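Local coordinates for secretion activator protein, hypothetical (Brucella abortus bv. 1 str. 9-941, PDB 7DNP), which is a muramidase-type autolysin of the type IV secretion system, which probably cleaves the glycan strands of peptidoglycan, at residues A[46-50]-A[51-55]. Sequence-based numbering, arbitrary orientation.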
ATOM      1  N   ARG A  46      18.871  -7.557   9.608  1.00 17.23           N
ATOM      2  CA  ARG A  46      19.875  -8.412   8.983  1.00 20.77           C
ATOM      3  C   ARG A  46      19.244  -9.059   7.761  1.00 20.32           C
ATOM      4  O   ARG A  46      18.023  -9.218   7.698  1.00 17.91           O
ATOM      5  CB  ARG A  46      20.386  -9.485   9.958  1.00 18.05           C
ATOM      6  CG  ARG A  46      19.297 -10.091  10.842  1.00 20.80           C
ATOM      7  CD  ARG A  46      19.762 -11.378  11.514  1.00 25.96           C
ATOM      8  NE  ARG A  46      20.007 -12.432  10.534  1.00 27.85           N
ATOM      9  CZ  ARG A  46      19.102 -13.335  10.164  1.00 25.45           C
ATOM     10  NH1 ARG A  46      17.891 -13.318  10.697  1.00 22.24           N
ATOM     11  NH2 ARG A  46      19.410 -14.253   9.257  1.00 24.44           N
ATOM     12  N   LYS A  47      20.082  -9.439   6.797  1.00 17.32           N
ATOM     13  CA  LYS A  47      19.600 -10.104   5.588  1.00 23.61           C
ATOM     14  C   LYS A  47      19.095 -11.499   5.941  1.00 21.22           C
ATOM     15  O   LYS A  47      19.876 -12.363   6.351  1.00 22.63           O
ATOM     16  CB  LYS A  47      20.713 -10.170   4.543  1.00 24.42           C
ATOM     17  CG  LYS A  47      20.312 -10.867   3.246  1.00 27.71           C
ATOM     18  CD  LYS A  47      21.328 -10.612   2.130  1.00 39.38           C
ATOM     19  CE  LYS A  47      20.822 -11.113   0.773  1.00 37.12           C
ATOM     20  NZ  LYS A  47      19.532 -10.474   0.368  1.00 43.19           N
ATOM     21  N   VAL A  48      17.793 -11.731   5.778  1.00 17.17           N
ATOM     22  CA  VAL A  48      17.194 -13.003   6.159  1.00 18.72           C
ATOM     23  C   VAL A  48      17.237 -13.969   4.982  1.00 23.87           C
ATOM     24  O   VAL A  48      17.430 -13.584   3.827  1.00 21.53           O
ATOM     25  CB  VAL A  48      15.746 -12.835   6.668  1.00 19.90           C
ATOM     26  CG1 VAL A  48      15.696 -11.879   7.859  1.00 18.94           C
ATOM     27  CG2 VAL A  48      14.836 -12.365   5.539  1.00 18.13           C
ATOM     28  N   SER A  49      17.032 -15.244   5.292  1.00 20.83           N
ATOM     29  CA  SER A  49      16.994 -16.317   4.313  1.00 23.79           C
ATOM     30  C   SER A  49      15.578 -16.533   3.784  1.00 24.21           C
ATOM     31  O   SER A  49      14.592 -16.046   4.342  1.00 20.32           O
ATOM     32  CB  SER A  49      17.518 -17.605   4.942  1.00 23.49           C
ATOM     33  OG  SER A  49      16.533 -18.165   5.791  1.00 26.41           O
ATOM     34  N   LYS A  50      15.486 -17.292   2.686  1.00 23.04           N
ATOM     35  CA  LYS A  50      14.181 -17.673   2.153  1.00 20.78           C
ATOM     36  C   LYS A  50      13.391 -18.495   3.164  1.00 22.03           C
ATOM     37  O   LYS A  50      12.164 -18.362   3.263  1.00 21.97           O
ATOM     38  CB  LYS A  50      14.352 -18.451   0.846  1.00 25.47           C
ATOM     39  CG  LYS A  50      14.258 -17.584  -0.402  1.00 29.69           C
ATOM     40  CD  LYS A  50      14.758 -18.317  -1.640  1.00 35.64           C
ATOM     41  CE  LYS A  50      13.664 -18.423  -2.691  1.00 34.79           C
ATOM     42  NZ  LYS A  50      14.200 -18.792  -4.034  1.00 42.10           N
ATOM     43  N   ALA A  51      14.075 -19.358   3.922  1.00 20.72           N
ATOM     44  CA  ALA A  51      13.385 -20.146   4.940  1.00 19.99           C
ATOM     45  C   ALA A  51      12.753 -19.258   6.003  1.00 20.02           C
ATOM     46  O   ALA A  51      11.685 -19.587   6.533  1.00 18.87           O
ATOM     47  CB  ALA A  51      14.356 -21.137   5.588  1.00 21.43           C
ATOM     48  N   GLU A  52      13.397 -18.136   6.329  1.00 19.92           N
ATOM     49  CA  GLU A  52      12.836 -17.228   7.324  1.00 22.65           C
ATOM     50  C   GLU A  52      11.560 -16.573   6.807  1.00 18.39           C
ATOM     51  O   GLU A  52      10.596 -16.400   7.559  1.00 19.01           O
ATOM     52  CB  GLU A  52      13.876 -16.173   7.716  1.00 21.67           C
ATOM     53  CG  GLU A  52      14.879 -16.662   8.764  1.00 25.01           C
ATOM     54  CD  GLU A  52      16.087 -15.750   8.912  1.00 26.80           C
ATOM     55  OE1 GLU A  52      16.964 -15.756   8.020  1.00 25.90           O
ATOM     56  OE2 GLU A  52      16.157 -15.019   9.924  1.00 28.39           O
ATOM     57  N   VAL A  53      11.535 -16.208   5.522  1.00 19.87           N
ATOM     58  CA  VAL A  53      10.308 -15.696   4.920  1.00 20.42           C
ATOM     59  C   VAL A  53       9.229 -16.772   4.925  1.00 18.95           C
ATOM     60  O   VAL A  53       8.067 -16.509   5.256  1.00 17.63           O
ATOM     61  CB  VAL A  53      10.589 -15.176   3.498  1.00 17.53           C
ATOM     62  CG1 VAL A  53       9.290 -14.796   2.798  1.00 21.71           C
ATOM     63  CG2 VAL A  53      11.534 -13.989   3.558  1.00 19.37           C
ATOM     64  N   LYS A  54       9.605 -18.006   4.582  1.00 19.70           N
ATOM     65  CA  LYS A  54       8.651 -19.109   4.575  1.00 20.45           C
ATOM     66  C   LYS A  54       8.076 -19.377   5.965  1.00 20.09           C
ATOM     67  O   LYS A  54       6.907 -19.764   6.085  1.00 18.09           O
ATOM     68  CB  LYS A  54       9.325 -20.363   4.015  1.00 21.15           C
ATOM     69  CG  LYS A  54       8.382 -21.493   3.668  1.00 24.28           C
ATOM     70  CD  LYS A  54       9.070 -22.525   2.785  1.00 27.86           C
ATOM     71  CE  LYS A  54       8.073 -23.512   2.195  1.00 28.43           C
ATOM     72  NZ  LYS A  54       7.767 -24.626   3.140  1.00 40.83           N
ATOM     73  N   ALA A  55       8.861 -19.165   7.021  1.00 16.01           N
ATOM     74  CA  ALA A  55       8.387 -19.397   8.381  1.00 17.69           C
ATOM     75  C   ALA A  55       7.709 -18.181   9.009  1.00 17.58           C
ATOM     76  O   ALA A  55       7.257 -18.276  10.152  1.00 16.48           O
ATOM     77  CB  ALA A  55       9.548 -19.850   9.277  1.00 20.79           C
TER
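R46 reaches E52 in a two-pronged, end-on salt bridge, added to the capping box that S49 and E52 form at the start of the short helix 50-54. Its guanidinium and the carboxylate lie nearly coplanar (18° apart), each oxygen offering its syn lone pair. NH1 of R46 meets OE2 of E52 at 2.5 Å in an almost straight bond, while NH2 of R46 takes OE1 of E52 at 3.1 Å. The arginine chain bends at chi3, and its end group meets the carboxylate edge-on.

V48 packs against the same carboxylate: its CB is 3.4 Å from E52 OE1. Farther along the helix, V48 CG2 packs 4.2 Å from CG2 of V53. Both valines are buried and also touch L37, which ties the turn to helix 37-44 in the lysozyme-like glycosyl hydrolase 108 part of the protein.

S49 is the N-cap. Its OG, set between the backbone N and the carbonyl carbon (chi1 76°), accepts from E52 N at 3.2 Å; in return, S49 N donates to E52 OE1 at 2.8 Å. These reciprocal bonds define the box. The backbone of S49 continues the pattern, its O accepting from V53 N at 3.3 Å.

K50 O receives K54 N, the next bond of the helical series, while K50 NZ forms a weak, long ion pair with D22. Two main donors thus converge on E52 OE1, R46 NH2 on the syn lone pair and S49 N from above the carboxylate, 37° out of its plane.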